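Local coordinates for cytoplasmic export protein 1 (Saccharomyces cerevisiae, PDB 3VWA) that takes part in nuclear tRNA export and may collect tRNA from the export receptors at the nuclear pore complex and deliver aminoacylated tRNA to the translation machinery, at residues A464-K467 / S468-P472; L508-S512 / P513-G517; K520-F523 / E524-E528. One frame throughout, in Å; residues are numbered along the deposited sequence.

Contact 1 of 3, residues A464-K467 / S468-P472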
loop_
_atom_site.group_PDB
_atom_site.type_symbol
_atom_site.label_atom_id
_atom_site.label_comp_id
_atom_site.label_asym_id
_atom_site.label_seq_id
_atom_site.Cartn_x
_atom_site.Cartn_y
_atom_site.Cartn_z
ATOM N N ALA A 464 -0.938 16.932 -39.508
ATOM C CA ALA A 464 -2.026 16.554 -38.624
ATOM C C ALA A 464 -3.092 17.648 -38.574
ATOM O O ALA A 464 -4.293 17.342 -38.555
ATOM C CB ALA A 464 -1.482 16.265 -37.224
ATOM N N PHE A 465 -2.665 18.917 -38.540
ATOM C CA PHE A 465 -3.622 20.032 -38.499
ATOM C C PHE A 465 -4.391 20.226 -39.823
ATOM O O PHE A 465 -5.578 20.538 -39.836
ATOM C CB PHE A 465 -2.891 21.338 -38.165
ATOM C CG PHE A 465 -2.342 21.412 -36.763
ATOM C CD1 PHE A 465 -3.065 20.938 -35.672
ATOM C CD2 PHE A 465 -1.122 22.017 -36.527
ATOM C CE1 PHE A 465 -2.563 21.037 -34.368
ATOM C CE2 PHE A 465 -0.636 22.133 -35.241
ATOM C CZ PHE A 465 -1.353 21.640 -34.161
ATOM N N THR A 466 -3.707 20.069 -40.937
ATOM C CA THR A 466 -4.330 20.109 -42.276
ATOM C C THR A 466 -5.436 19.043 -42.406
ATOM O O THR A 466 -6.561 19.352 -42.833
ATOM C CB THR A 466 -3.252 19.837 -43.331
ATOM O OG1 THR A 466 -2.289 20.902 -43.314
ATOM C CG2 THR A 466 -3.839 19.681 -44.744
ATOM N N LYS A 467 -5.111 17.807 -42.000
ATOM C CA LYS A 467 -6.099 16.718 -41.942
ATOM C C LYS A 467 -7.351 17.057 -41.132
ATOM O O LYS A 467 -8.460 16.872 -41.610
ATOM C CB LYS A 467 -5.432 15.432 -41.417
ATOM C CG LYS A 467 -6.227 14.141 -41.555
ATOM C CD LYS A 467 -6.942 13.987 -42.873
ATOM C CE LYS A 467 -7.200 12.511 -43.146
ATOM N NZ LYS A 467 -8.542 12.323 -43.749
ATOM N N SER A 468 -7.171 17.587 -39.934
ATOM C CA SER A 468 -8.291 17.850 -39.030
ATOM C C SER A 468 -9.166 18.997 -39.544
ATOM O O SER A 468 -10.367 19.005 -39.319
ATOM C CB SER A 468 -7.835 18.194 -37.595
ATOM O OG SER A 468 -6.947 17.196 -37.125
ATOM N N LEU A 469 -8.567 19.926 -40.252
ATOM C CA LEU A 469 -9.309 21.105 -40.734
ATOM C C LEU A 469 -10.097 20.814 -41.996
ATOM O O LEU A 469 -10.913 21.642 -42.399
ATOM C CB LEU A 469 -8.360 22.290 -40.954
ATOM C CG LEU A 469 -7.933 22.988 -39.674
ATOM C CD1 LEU A 469 -6.763 23.895 -40.063
ATOM C CD2 LEU A 469 -9.051 23.816 -39.035
ATOM N N LYS A 470 -9.871 19.640 -42.592
ATOM C CA LYS A 470 -10.759 19.111 -43.618
ATOM C C LYS A 470 -11.859 18.248 -43.008
ATOM O O LYS A 470 -12.603 17.627 -43.756
ATOM C CB LYS A 470 -10.044 18.185 -44.638
ATOM C CG LYS A 470 -8.599 18.494 -44.941
ATOM C CD LYS A 470 -8.254 18.446 -46.423
ATOM C CE LYS A 470 -6.865 19.084 -46.608
ATOM N NZ LYS A 470 -6.838 20.189 -47.597
ATOM N N ASP A 471 -11.965 18.157 -41.685
ATOM C CA ASP A 471 -12.885 17.151 -41.136
ATOM C C ASP A 471 -14.318 17.590 -41.492
ATOM O O ASP A 471 -14.602 18.804 -41.452
ATOM C CB ASP A 471 -12.676 16.982 -39.609
ATOM C CG ASP A 471 -13.484 15.837 -39.001
ATOM O OD1 ASP A 471 -12.926 14.724 -38.775
ATOM O OD2 ASP A 471 -14.687 16.029 -38.705
ATOM N N PRO A 472 -15.205 16.625 -41.836
ATOM C CA PRO A 472 -16.649 16.932 -42.035
ATOM C C PRO A 472 -17.318 17.517 -40.787
ATOM O O PRO A 472 -18.207 18.356 -40.898
ATOM C CB PRO A 472 -17.289 15.574 -42.362
ATOM C CG PRO A 472 -16.247 14.520 -42.075
ATOM C CD PRO A 472 -14.893 15.220 -42.162
#
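Ser-468 folds back on Ala-464 in the last turn of helix 454-469, part of the stacked helical hairpins of the HEAT-repeat region. Its OG lies anti to its own carbonyl carbon and beside its backbone N (chi1 -52°), which drops the hydroxyl onto the preceding turn: Ser-468 OG donates to Ala-464 O at 3.0 Å. The same oxygen also accepts from Ser-468 N at 3.2 Å, and the two donors come from opposite faces of the carbonyl plane. Gln-428 NE2 adds a further bond to Ala-464 O, so three donors share this one carbonyl oxygen; the amide also makes a weak bond to Ser-468 OG. With the hydroxyl gone, as in an alanine, Ala-464 O would probably lose one of its donors and Gln-428 a weak contact.

Phe-465, on the adjoining buried face, packs against helices 433-446, 474-487 and 493-504. At the more exposed edge Thr-466 and Lys-470 run side by side, with Thr-466 CG2 3.6 Å from Lys-470 CE; the threonine hydroxyl is bonded to Ala-462 O. The helix then runs out: Lys-470 N reaches Lys-467 O at 3.3 Å from well above the carbonyl plane. Beyond this turn Asp-471 splits its carboxylate between two partners, OD1 in a salt bridge with Arg-436 NE and OD2 accepting from Gln-473 N.

Contact 2 of 3, residues L508-S512 / P513-G517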
loop_
_atom_site.group_PDB
_atom_site.type_symbol
_atom_site.label_atom_id
_atom_site.label_comp_id
_atom_site.label_asym_id
_atom_site.label_seq_id
_atom_site.Cartn_x
_atom_site.Cartn_y
_atom_site.Cartn_z
ATOM N N LEU A 508 -10.186 30.217 -42.456
ATOM C CA LEU A 508 -10.766 31.528 -42.765
ATOM C C LEU A 508 -11.976 31.421 -43.681
ATOM O O LEU A 508 -12.895 32.275 -43.613
ATOM C CB LEU A 508 -9.733 32.370 -43.484
ATOM C CG LEU A 508 -8.960 33.518 -42.843
ATOM C CD1 LEU A 508 -8.760 33.399 -41.354
ATOM C CD2 LEU A 508 -7.615 33.611 -43.560
ATOM N N LEU A 509 -11.993 30.369 -44.503
ATOM C CA LEU A 509 -13.074 30.214 -45.469
ATOM C C LEU A 509 -14.062 29.073 -45.197
ATOM O O LEU A 509 -14.829 28.660 -46.092
ATOM C CB LEU A 509 -12.519 30.095 -46.882
ATOM C CG LEU A 509 -11.609 31.251 -47.274
ATOM C CD1 LEU A 509 -11.023 30.838 -48.595
ATOM C CD2 LEU A 509 -12.400 32.568 -47.366
ATOM N N ASP A 510 -14.030 28.582 -43.963
ATOM C CA ASP A 510 -14.788 27.433 -43.528
ATOM C C ASP A 510 -16.283 27.786 -43.534
ATOM O O ASP A 510 -16.637 28.940 -43.310
ATOM C CB ASP A 510 -14.367 27.139 -42.105
ATOM C CG ASP A 510 -14.739 25.744 -41.648
ATOM O OD1 ASP A 510 -15.816 25.606 -41.012
ATOM O OD2 ASP A 510 -13.936 24.794 -41.869
ATOM N N LYS A 511 -17.131 26.791 -43.760
ATOM C CA LYS A 511 -18.609 26.974 -43.716
ATOM C C LYS A 511 -19.121 27.288 -42.326
ATOM O O LYS A 511 -20.209 27.830 -42.176
ATOM C CB LYS A 511 -19.339 25.733 -44.213
ATOM C CG LYS A 511 -18.939 25.291 -45.615
ATOM C CD LYS A 511 -19.056 23.783 -45.803
ATOM C CE LYS A 511 -18.035 23.265 -46.822
ATOM N NZ LYS A 511 -18.080 21.780 -46.938
ATOM N N SER A 512 -18.359 26.931 -41.296
ATOM C CA SER A 512 -18.833 27.108 -39.930
ATOM C C SER A 512 -18.475 28.510 -39.442
ATOM O O SER A 512 -17.311 28.894 -39.455
ATOM C CB SER A 512 -18.215 26.034 -39.042
ATOM O OG SER A 512 -18.273 26.417 -37.677
ATOM N N PRO A 513 -19.475 29.309 -39.013
ATOM C CA PRO A 513 -19.059 30.684 -38.617
ATOM C C PRO A 513 -18.059 30.674 -37.455
ATOM O O PRO A 513 -17.173 31.543 -37.371
ATOM C CB PRO A 513 -20.371 31.373 -38.196
ATOM C CG PRO A 513 -21.433 30.314 -38.175
ATOM C CD PRO A 513 -20.902 29.024 -38.737
ATOM N N ILE A 514 -18.176 29.685 -36.575
ATOM C CA ILE A 514 -17.326 29.687 -35.394
ATOM C C ILE A 514 -15.855 29.371 -35.775
ATOM O O ILE A 514 -14.932 29.919 -35.187
ATOM C CB ILE A 514 -17.899 28.912 -34.157
ATOM C CG1 ILE A 514 -16.977 27.800 -33.693
ATOM C CG2 ILE A 514 -19.375 28.493 -34.286
ATOM C CD1 ILE A 514 -16.889 27.751 -32.180
ATOM N N VAL A 515 -15.655 28.540 -36.803
ATOM C CA VAL A 515 -14.299 28.251 -37.270
ATOM C C VAL A 515 -13.722 29.452 -37.949
ATOM O O VAL A 515 -12.548 29.791 -37.718
ATOM C CB VAL A 515 -14.245 27.054 -38.245
ATOM C CG1 VAL A 515 -12.860 26.926 -38.879
ATOM C CG2 VAL A 515 -14.666 25.779 -37.542
ATOM N N ARG A 516 -14.501 30.067 -38.838
ATOM C CA ARG A 516 -14.021 31.262 -39.535
ATOM C C ARG A 516 -13.602 32.277 -38.528
ATOM O O ARG A 516 -12.577 32.909 -38.699
ATOM C CB ARG A 516 -15.092 31.889 -40.450
ATOM C CG ARG A 516 -15.452 31.059 -41.666
ATOM C CD ARG A 516 -16.481 31.758 -42.555
ATOM N NE ARG A 516 -17.858 31.306 -42.286
ATOM C CZ ARG A 516 -18.790 32.104 -41.796
ATOM N NH1 ARG A 516 -18.466 33.344 -41.526
ATOM N NH2 ARG A 516 -20.022 31.685 -41.560
ATOM N N GLY A 517 -14.413 32.461 -37.472
ATOM C CA GLY A 517 -14.115 33.516 -36.452
ATOM C C GLY A 517 -12.811 33.187 -35.710
ATOM O O GLY A 517 -11.923 34.040 -35.530
HETATM O O HOH W 1 -12.412 34.379 -41.861
#
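Arg-516 lays its aliphatic chain across the carbonyls of the loop before its helix, CG 3.4 Å from Leu-508 O. The bend at chi3 (-97°) swings the guanidinium back over the start of the helix, where Pro-513 CA sits against one face, offset toward the rim. Asp-510 O lies at the edge of the group, in its plane, and takes a weak bond from Arg-516 NE at 2.9 Å.

Asp-510 crosses Val-515 at about a right angle, its CG 3.5 Å from Val-515 CG1. Asp-510 OD1 accepts from Ser-512 N at 2.9 Å, closing an Asx turn, and is also in a salt bridge with Arg-477 NH2 of helix 474-487. This turn leads into the second helix of the HEAT 2 repeat, with Ser-512 at the N-cap of helix 513-536. Ser-512 OG, anti to its backbone N (chi1 160°), receives a long, weak capping bond from Val-515 N at 3.5 Å. The straighter link is Arg-516 N to Ser-512 O, 3.1 Å and 178° at the hydrogen. A water joins the loop to the helix, donating to Leu-508 O at 2.8 Å and weakly to Arg-516 O.

Contact 3 of 3, residues K520-F523 / E524-E528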
loop_
_atom_site.group_PDB
_atom_site.type_symbol
_atom_site.label_atom_id
_atom_site.label_comp_id
_atom_site.label_asym_id
_atom_site.label_seq_id
_atom_site.Cartn_x
_atom_site.Cartn_y
_atom_site.Cartn_z
ATOM N N LYS A 520 -9.605 33.409 -38.029
ATOM C CA LYS A 520 -9.160 34.778 -38.312
ATOM C C LYS A 520 -8.250 35.309 -37.182
ATOM O O LYS A 520 -7.220 35.932 -37.433
ATOM C CB LYS A 520 -10.345 35.728 -38.560
ATOM C CG LYS A 520 -9.890 37.149 -38.872
ATOM C CD LYS A 520 -10.964 37.972 -39.583
ATOM C CE LYS A 520 -11.515 39.036 -38.656
ATOM N NZ LYS A 520 -10.509 40.098 -38.401
ATOM N N ILE A 521 -8.614 34.998 -35.947
ATOM C CA ILE A 521 -7.897 35.527 -34.809
ATOM C C ILE A 521 -6.536 34.826 -34.734
ATOM O O ILE A 521 -5.538 35.423 -34.472
ATOM C CB ILE A 521 -8.732 35.372 -33.520
ATOM C CG1 ILE A 521 -10.017 36.226 -33.580
ATOM C CG2 ILE A 521 -7.911 35.786 -32.312
ATOM C CD1 ILE A 521 -11.038 35.935 -32.445
ATOM N N LEU A 522 -6.523 33.538 -35.019
ATOM C CA LEU A 522 -5.322 32.742 -35.027
ATOM C C LEU A 522 -4.363 33.196 -36.100
ATOM O O LEU A 522 -3.180 33.435 -35.860
ATOM C CB LEU A 522 -5.783 31.326 -35.333
ATOM C CG LEU A 522 -5.037 30.094 -34.828
ATOM C CD1 LEU A 522 -4.876 29.097 -35.970
ATOM C CD2 LEU A 522 -3.784 30.309 -33.984
ATOM N N PHE A 523 -4.892 33.308 -37.314
ATOM C CA PHE A 523 -4.164 33.815 -38.450
ATOM C C PHE A 523 -3.447 35.127 -38.182
ATOM O O PHE A 523 -2.262 35.290 -38.551
ATOM C CB PHE A 523 -5.176 34.027 -39.581
ATOM C CG PHE A 523 -4.558 34.212 -40.941
ATOM C CD1 PHE A 523 -3.607 33.298 -41.431
ATOM C CD2 PHE A 523 -4.943 35.278 -41.764
ATOM C CE1 PHE A 523 -3.046 33.456 -42.708
ATOM C CE2 PHE A 523 -4.395 35.433 -43.037
ATOM C CZ PHE A 523 -3.457 34.496 -43.533
ATOM N N GLU A 524 -4.161 36.090 -37.594
ATOM C CA GLU A 524 -3.549 37.413 -37.311
ATOM C C GLU A 524 -2.389 37.278 -36.367
ATOM O O GLU A 524 -1.357 37.938 -36.510
ATOM C CB GLU A 524 -4.521 38.375 -36.602
ATOM C CG GLU A 524 -5.908 38.410 -37.149
ATOM C CD GLU A 524 -6.120 39.515 -38.137
ATOM O OE1 GLU A 524 -7.235 40.112 -38.117
ATOM O OE2 GLU A 524 -5.182 39.771 -38.928
ATOM N N GLU A 525 -2.571 36.451 -35.352
ATOM C CA GLU A 525 -1.490 36.278 -34.394
ATOM C C GLU A 525 -0.230 35.662 -35.097
ATOM O O GLU A 525 0.910 36.049 -34.810
ATOM C CB GLU A 525 -2.013 35.444 -33.216
ATOM C CG GLU A 525 -0.934 35.034 -32.210
ATOM C CD GLU A 525 -1.437 34.074 -31.143
ATOM O OE1 GLU A 525 -0.571 33.664 -30.321
ATOM O OE2 GLU A 525 -2.677 33.750 -31.099
ATOM N N TYR A 526 -0.431 34.767 -36.079
ATOM C CA TYR A 526 0.727 34.188 -36.788
ATOM C C TYR A 526 1.341 35.198 -37.746
ATOM O O TYR A 526 2.557 35.247 -37.904
ATOM C CB TYR A 526 0.297 32.952 -37.595
ATOM C CG TYR A 526 0.429 31.630 -36.845
ATOM C CD1 TYR A 526 1.449 30.735 -37.163
ATOM C CD2 TYR A 526 -0.493 31.267 -35.870
ATOM C CE1 TYR A 526 1.568 29.495 -36.492
ATOM C CE2 TYR A 526 -0.413 30.044 -35.202
ATOM C CZ TYR A 526 0.599 29.142 -35.525
ATOM O OH TYR A 526 0.656 27.943 -34.848
ATOM N N LEU A 527 0.479 35.973 -38.408
ATOM C CA LEU A 527 0.882 37.107 -39.237
ATOM C C LEU A 527 1.706 38.136 -38.499
ATOM O O LEU A 527 2.694 38.675 -39.052
ATOM C CB LEU A 527 -0.353 37.838 -39.807
ATOM C CG LEU A 527 -1.107 37.096 -40.902
ATOM C CD1 LEU A 527 -2.285 37.989 -41.285
ATOM C CD2 LEU A 527 -0.175 36.817 -42.100
ATOM N N GLU A 528 1.264 38.434 -37.281
ATOM C CA GLU A 528 1.959 39.403 -36.409
ATOM C C GLU A 528 3.322 38.886 -36.057
ATOM O O GLU A 528 4.321 39.623 -36.125
ATOM C CB GLU A 528 1.158 39.648 -35.124
ATOM C CG GLU A 528 0.387 40.965 -35.084
ATOM C CD GLU A 528 -1.139 40.807 -35.043
ATOM O OE1 GLU A 528 -1.800 41.081 -36.085
ATOM O OE2 GLU A 528 -1.685 40.428 -33.966
#
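Leu-522 and Tyr-526 lie side by side, one turn apart, on the inward face of helix 513-536, the second helix of the HEAT 2 repeat. Leu-522 CD2 meets the ring at Tyr-526 CE2, 3.6 Å away, while Leu-522 O sits at the ring edge, in its plane, 3.5 Å from Tyr-526 CD2. That carbonyl also takes the helical bond from Tyr-526 N. Around this buried pair the neighbouring helices close in: Leu-522 packs on Leu-481 and Leu-484 of helix 474-487, and Tyr-526 on three isoleucines of helix 493-504. The phenol reaches across to helix 474-487 and bonds Leu-484 O, which gives its polar end a partner within the packed interior.

The flank toward solvent is looser: Lys-520 is exposed and Glu-524 partly so. The two run alongside each other, pointing the same way, and their salt bridge is long: Lys-520 NZ stands 3.3 Å from Glu-524 OE1, a weak hydrogen bond. The lysine bends at chi3 and chi4, curling its ammonium group toward the carboxylate.

Between these extremes, Phe-523 sends its ring out with CG anti to the backbone N (chi1 -165°), and Leu-527 comes over one face. This is a CH-pi contact, with Leu-527 CD1 4.1 Å from the Phe-523 ring centroid and 27° off the ring normal.

All three contacts sit in the C-terminal HEAT-repeat part of the chain, on the same side of its centre and about 46 to 52 Å from it, centre to centre. Contacts 2 and 3 share helix 513-536 and touch, their centres about 14 Å apart: Leu-508 CD1 lies 3.4 Å from Lys-520 CA, and Leu-508 CD2 lies 3.6 Å from Phe-523 CD2. Contact 1 lies at the end of helix 454-469, earlier in the chain, its centre about 13 Å from contact 2 and 19 Å from contact 3, nearest atoms about 4 and 6 Å. Helix 474-487 touches all three: Arg-477, partner of Asp-510, also bonds Asp-471 O through NH1, and Leu-484 touches Phe-465 and Leu-522.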